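Local structure of putative transcription regulator (3K69) at residues H16-L21 with H55-G60; L49-K54 with Y83-P88. The protein probably regulates transcription as a dimeric DNA-binding protein with a winged helix-turn-helix domain. One frame throughout, in Å; residues are numbered along the deposited sequence.

Interaction 1: H16-L21 with H55-G60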
# COMPACT_ATOMS: atom_id res chain seq x y z
N HIS A 16 14.84 -11.98 -2.20
CA HIS A 16 15.72 -12.53 -3.23
C HIS A 16 17.13 -12.88 -2.64
O HIS A 16 17.69 -13.96 -2.92
CB HIS A 16 15.80 -11.55 -4.39
CG HIS A 16 16.32 -12.13 -5.65
ND1 HIS A 16 15.96 -11.65 -6.89
CD2 HIS A 16 17.19 -13.15 -5.87
CE1 HIS A 16 16.59 -12.36 -7.82
NE2 HIS A 16 17.33 -13.28 -7.22
N SER A 17 17.66 -12.00 -1.79
CA SER A 17 18.97 -12.23 -1.19
C SER A 17 18.96 -13.45 -0.25
O SER A 17 19.87 -14.31 -0.31
CB SER A 17 19.47 -10.97 -0.46
OG SER A 17 19.71 -9.91 -1.38
N ILE A 18 17.95 -13.54 0.61
CA ILE A 18 17.79 -14.72 1.46
C ILE A 18 17.66 -16.00 0.63
O ILE A 18 18.29 -17.01 0.96
CB ILE A 18 16.60 -14.59 2.44
CG1 ILE A 18 16.86 -13.39 3.38
CG2 ILE A 18 16.44 -15.89 3.24
CD1 ILE A 18 15.63 -12.87 4.15
N LEU A 19 16.87 -15.98 -0.42
CA LEU A 19 16.75 -17.17 -1.26
C LEU A 19 18.09 -17.54 -1.92
O LEU A 19 18.46 -18.71 -1.99
CB LEU A 19 15.66 -17.02 -2.31
CG LEU A 19 14.22 -16.93 -1.80
CD1 LEU A 19 13.39 -16.33 -2.92
CD2 LEU A 19 13.71 -18.25 -1.35
N TYR A 20 18.84 -16.54 -2.34
CA TYR A 20 20.11 -16.78 -2.99
C TYR A 20 21.09 -17.41 -2.00
O TYR A 20 21.74 -18.44 -2.31
CB TYR A 20 20.70 -15.50 -3.57
CG TYR A 20 21.94 -15.76 -4.40
CD1 TYR A 20 21.83 -16.03 -5.77
CD2 TYR A 20 23.21 -15.76 -3.82
CE1 TYR A 20 22.96 -16.28 -6.56
CE2 TYR A 20 24.37 -16.02 -4.62
CZ TYR A 20 24.22 -16.26 -5.99
OH TYR A 20 25.32 -16.54 -6.79
N LEU A 21 21.16 -16.81 -0.81
CA LEU A 21 22.03 -17.34 0.24
C LEU A 21 21.63 -18.78 0.70
O LEU A 21 22.50 -19.59 1.00
CB LEU A 21 22.12 -16.36 1.41
CG LEU A 21 22.78 -15.01 1.06
CD1 LEU A 21 22.65 -14.00 2.16
CD2 LEU A 21 24.25 -15.14 0.61
N HIS A 55 20.04 -7.42 12.14
CA HIS A 55 18.88 -8.01 12.79
C HIS A 55 18.89 -9.54 12.86
O HIS A 55 17.90 -10.14 13.20
CB HIS A 55 17.62 -7.48 12.13
CG HIS A 55 17.38 -6.04 12.43
ND1 HIS A 55 17.84 -5.03 11.61
CD2 HIS A 55 16.77 -5.43 13.47
CE1 HIS A 55 17.52 -3.86 12.14
NE2 HIS A 55 16.86 -4.08 13.26
N GLY A 56 20.02 -10.15 12.54
CA GLY A 56 20.25 -11.56 12.81
C GLY A 56 19.86 -12.53 11.71
O GLY A 56 19.93 -13.72 11.94
N TYR A 57 19.49 -12.04 10.52
CA TYR A 57 19.10 -12.92 9.40
C TYR A 57 20.27 -13.65 8.78
O TYR A 57 20.13 -14.79 8.35
CB TYR A 57 18.34 -12.17 8.28
CG TYR A 57 16.95 -11.75 8.67
CD1 TYR A 57 16.72 -10.56 9.35
CD2 TYR A 57 15.86 -12.52 8.33
CE1 TYR A 57 15.40 -10.17 9.71
CE2 TYR A 57 14.56 -12.17 8.71
CZ TYR A 57 14.34 -11.00 9.42
OH TYR A 57 13.04 -10.64 9.72
N LEU A 58 21.42 -12.98 8.75
CA LEU A 58 22.57 -13.35 7.96
C LEU A 58 23.80 -13.11 8.82
O LEU A 58 23.80 -12.18 9.62
CB LEU A 58 22.68 -12.44 6.73
CG LEU A 58 21.56 -12.32 5.75
CD1 LEU A 58 21.93 -11.36 4.62
CD2 LEU A 58 21.22 -13.72 5.25
N THR A 59 24.81 -13.95 8.67
CA THR A 59 26.15 -13.62 9.14
C THR A 59 26.89 -12.79 8.07
O THR A 59 26.53 -12.82 6.91
CB THR A 59 27.00 -14.86 9.49
OG1 THR A 59 27.29 -15.56 8.28
CG2 THR A 59 26.27 -15.76 10.49
N GLY A 60 27.92 -12.05 8.47
CA GLY A 60 28.60 -11.14 7.55
C GLY A 60 30.07 -10.85 7.84
O GLY A 60 30.39 -9.76 8.28
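Helix 9-22 presents one side, carrying Ile18 and Leu21, to the turn at Tyr57 and Leu58 that leads into strand 59-61, and the backbones come closest where the CA atoms of Ile18 and Leu58 lie 8.2 Å apart. No hydrogen bond joins the two segments; apolar side chains make the whole contact. Leu21 and Leu58 both point at the opposite segment, and their side chains cross at about a right angle. A single methyl of Leu21 meets the fork of Leu58: Leu21 CD1 is 3.4 Å from Leu58 CD2, tighter than normal carbon contact, and 3.7 Å from Leu58 CD1. Leu58 reaches this methyl with CG anti to its own carbonyl carbon (chi1 -57°), extending its branch toward the helix. Beside this pair, Ile18 leaves its helix alongside the other segment, but its outer methyl turns in. Ile18 CD1 comes within 4.2 Å of Tyr57 CD2, approaching the ring obliquely. Leu82 of helix 79-86 touches both Ile18 and Tyr57, while Met140 of helix 140-148 also packs on Ile18. The placement of Tyr57 and Leu58 follows from the sharp turn just before them: Gly56, with phi of 91°, is the C-prime residue of a Schellman motif that ends helix 46-54. Packing the first helix against the start of the wing in this way is characteristic of the hydrophobic core of a winged helix-turn-helix domain.

Interaction 2: L49-K54 with Y83-P88. With DMS (dimethyl sulfoxide), chain C.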
# COMPACT_ATOMS: atom_id res chain seq x y z
N LEU A 49 21.23 -5.48 2.92
CA LEU A 49 22.04 -6.60 3.41
C LEU A 49 22.56 -6.28 4.82
O LEU A 49 22.59 -7.16 5.67
CB LEU A 49 23.17 -6.92 2.46
CG LEU A 49 22.80 -7.49 1.09
CD1 LEU A 49 24.08 -7.65 0.23
CD2 LEU A 49 22.05 -8.80 1.19
N SER A 50 22.92 -5.02 5.04
CA SER A 50 23.37 -4.53 6.34
C SER A 50 22.26 -4.61 7.38
O SER A 50 22.48 -5.13 8.47
CB SER A 50 23.89 -3.11 6.20
OG SER A 50 23.92 -2.46 7.44
N VAL A 51 21.07 -4.15 7.01
CA VAL A 51 19.87 -4.25 7.89
C VAL A 51 19.56 -5.72 8.24
O VAL A 51 19.24 -6.05 9.39
CB VAL A 51 18.65 -3.52 7.25
CG1 VAL A 51 17.37 -3.75 8.05
CG2 VAL A 51 18.90 -2.03 7.16
N LEU A 52 19.65 -6.62 7.28
CA LEU A 52 19.36 -8.03 7.54
C LEU A 52 20.42 -8.62 8.49
O LEU A 52 20.08 -9.34 9.42
CB LEU A 52 19.34 -8.80 6.23
CG LEU A 52 18.13 -8.56 5.33
CD1 LEU A 52 18.37 -9.36 4.02
CD2 LEU A 52 16.79 -8.96 6.03
N HIS A 53 21.69 -8.32 8.21
CA HIS A 53 22.78 -8.66 9.09
C HIS A 53 22.60 -8.13 10.52
O HIS A 53 22.69 -8.91 11.44
CB HIS A 53 24.10 -8.15 8.56
CG HIS A 53 25.27 -8.56 9.39
ND1 HIS A 53 25.42 -9.84 9.89
CD2 HIS A 53 26.34 -7.86 9.82
CE1 HIS A 53 26.53 -9.89 10.62
NE2 HIS A 53 27.12 -8.71 10.56
N LYS A 54 22.35 -6.84 10.69
CA LYS A 54 22.17 -6.25 12.02
C LYS A 54 21.05 -6.88 12.83
O LYS A 54 21.09 -6.89 14.05
CB LYS A 54 21.93 -4.73 11.93
CG LYS A 54 23.16 -3.98 11.48
CD LYS A 54 22.91 -2.47 11.27
CE LYS A 54 24.25 -1.79 10.92
NZ LYS A 54 24.23 -0.29 10.98
N TYR A 83 8.75 -8.11 6.08
CA TYR A 83 8.07 -6.99 5.40
C TYR A 83 8.15 -5.72 6.28
O TYR A 83 8.48 -4.65 5.79
CB TYR A 83 6.58 -7.34 5.06
CG TYR A 83 5.95 -6.29 4.17
CD1 TYR A 83 5.40 -5.12 4.72
CD2 TYR A 83 5.97 -6.42 2.79
CE1 TYR A 83 4.89 -4.12 3.90
CE2 TYR A 83 5.44 -5.41 1.94
CZ TYR A 83 4.91 -4.26 2.51
OH TYR A 83 4.38 -3.25 1.72
N ASP A 84 7.83 -5.88 7.56
CA ASP A 84 7.79 -4.78 8.48
C ASP A 84 9.18 -4.18 8.67
O ASP A 84 9.32 -2.95 8.78
CB ASP A 84 7.16 -5.17 9.83
CG ASP A 84 5.69 -5.59 9.72
OD1 ASP A 84 4.97 -5.32 8.71
OD2 ASP A 84 5.25 -6.25 10.69
N LEU A 85 10.21 -5.03 8.68
CA LEU A 85 11.59 -4.54 8.77
C LEU A 85 12.02 -3.78 7.53
O LEU A 85 12.58 -2.70 7.62
CB LEU A 85 12.56 -5.69 9.08
CG LEU A 85 14.06 -5.39 9.24
CD1 LEU A 85 14.35 -4.44 10.43
CD2 LEU A 85 14.82 -6.74 9.33
N THR A 86 11.76 -4.32 6.36
CA THR A 86 12.25 -3.74 5.13
C THR A 86 11.40 -2.57 4.65
O THR A 86 11.89 -1.72 3.94
CB THR A 86 12.38 -4.81 4.02
OG1 THR A 86 11.10 -5.37 3.73
CG2 THR A 86 13.36 -5.92 4.44
N ILE A 87 10.11 -2.55 5.01
CA ILE A 87 9.19 -1.47 4.62
C ILE A 87 8.51 -0.99 5.90
O ILE A 87 7.40 -1.37 6.17
CB ILE A 87 8.18 -1.93 3.51
CG1 ILE A 87 8.94 -2.42 2.27
CG2 ILE A 87 7.25 -0.76 3.07
CD1 ILE A 87 8.08 -2.90 1.19
N PRO A 88 9.19 -0.17 6.72
CA PRO A 88 8.64 0.11 8.06
C PRO A 88 7.28 0.84 8.04
O PRO A 88 6.99 1.56 7.10
CB PRO A 88 9.73 0.97 8.73
CG PRO A 88 10.95 0.85 7.87
CD PRO A 88 10.48 0.49 6.49
S DMS C . 4.89 -4.17 -1.77
O DMS C . 4.38 -2.88 -0.65
C1 DMS C . 3.94 -4.20 -3.30
C2 DMS C . 6.52 -3.72 -2.46
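Val51 and Leu85 form a small apolar helix-to-helix contact, partly buried, between the last turns of helices 46-54 and 79-86. The backbones are nearest at Val51 and Thr86, whose CA atoms are 8.1 Å apart. Val51 CG1 sits against the branch of Leu85, at 3.9 Å from both Leu85 CG and Leu85 CD1. The two side chains slide past each other in opposite directions, and CG1 of the valine rests against the branch point and its methyls. Leu85 already points at helix 46-54, and with CG anti to the backbone N (chi1 -179°) the branch meets Val51. Leu52 adds a looser touch, with Leu52 CD2 4.4 Å from Leu85 CD2. On Tyr83, a dimethyl sulfoxide, probably from the crystallisation liquor, lies at the ring edge and accepts a hydrogen bond from the hydroxyl; the 2.4 Å from Tyr83 OH to the DMS O is so short that its exact length is doubtful. Asp84 forms a salt bridge with Arg132, and Tyr83 stacks on Tyr135, tying this end of helix 79-86 to the long helix 111-136. Such packing of the probable recognition helix, 46-54, against the helix that follows the wing fits the winged-helix domain of this regulator family.

Interactions 1 and 2 have centres 10 Å apart, and their segments alternate along the chain, with 55-60 following directly on 49-54. The helix end is tied to the turn by Tyr57 N to Leu52 O at 3.0 Å, a probable hydrogen bond belonging to the Schellman motif. His53 ND1 reaches forward to Leu58 O at 2.9 Å, also probably a hydrogen bond. The side chains join as well: Tyr57 CE1 packs on Leu85 CD2 at 3.5 Å, so the tyrosine bridges helices 9-22 and 79-86. The dimethyl sulfoxide belongs to the surroundings of interaction 2, where it is held by Tyr83.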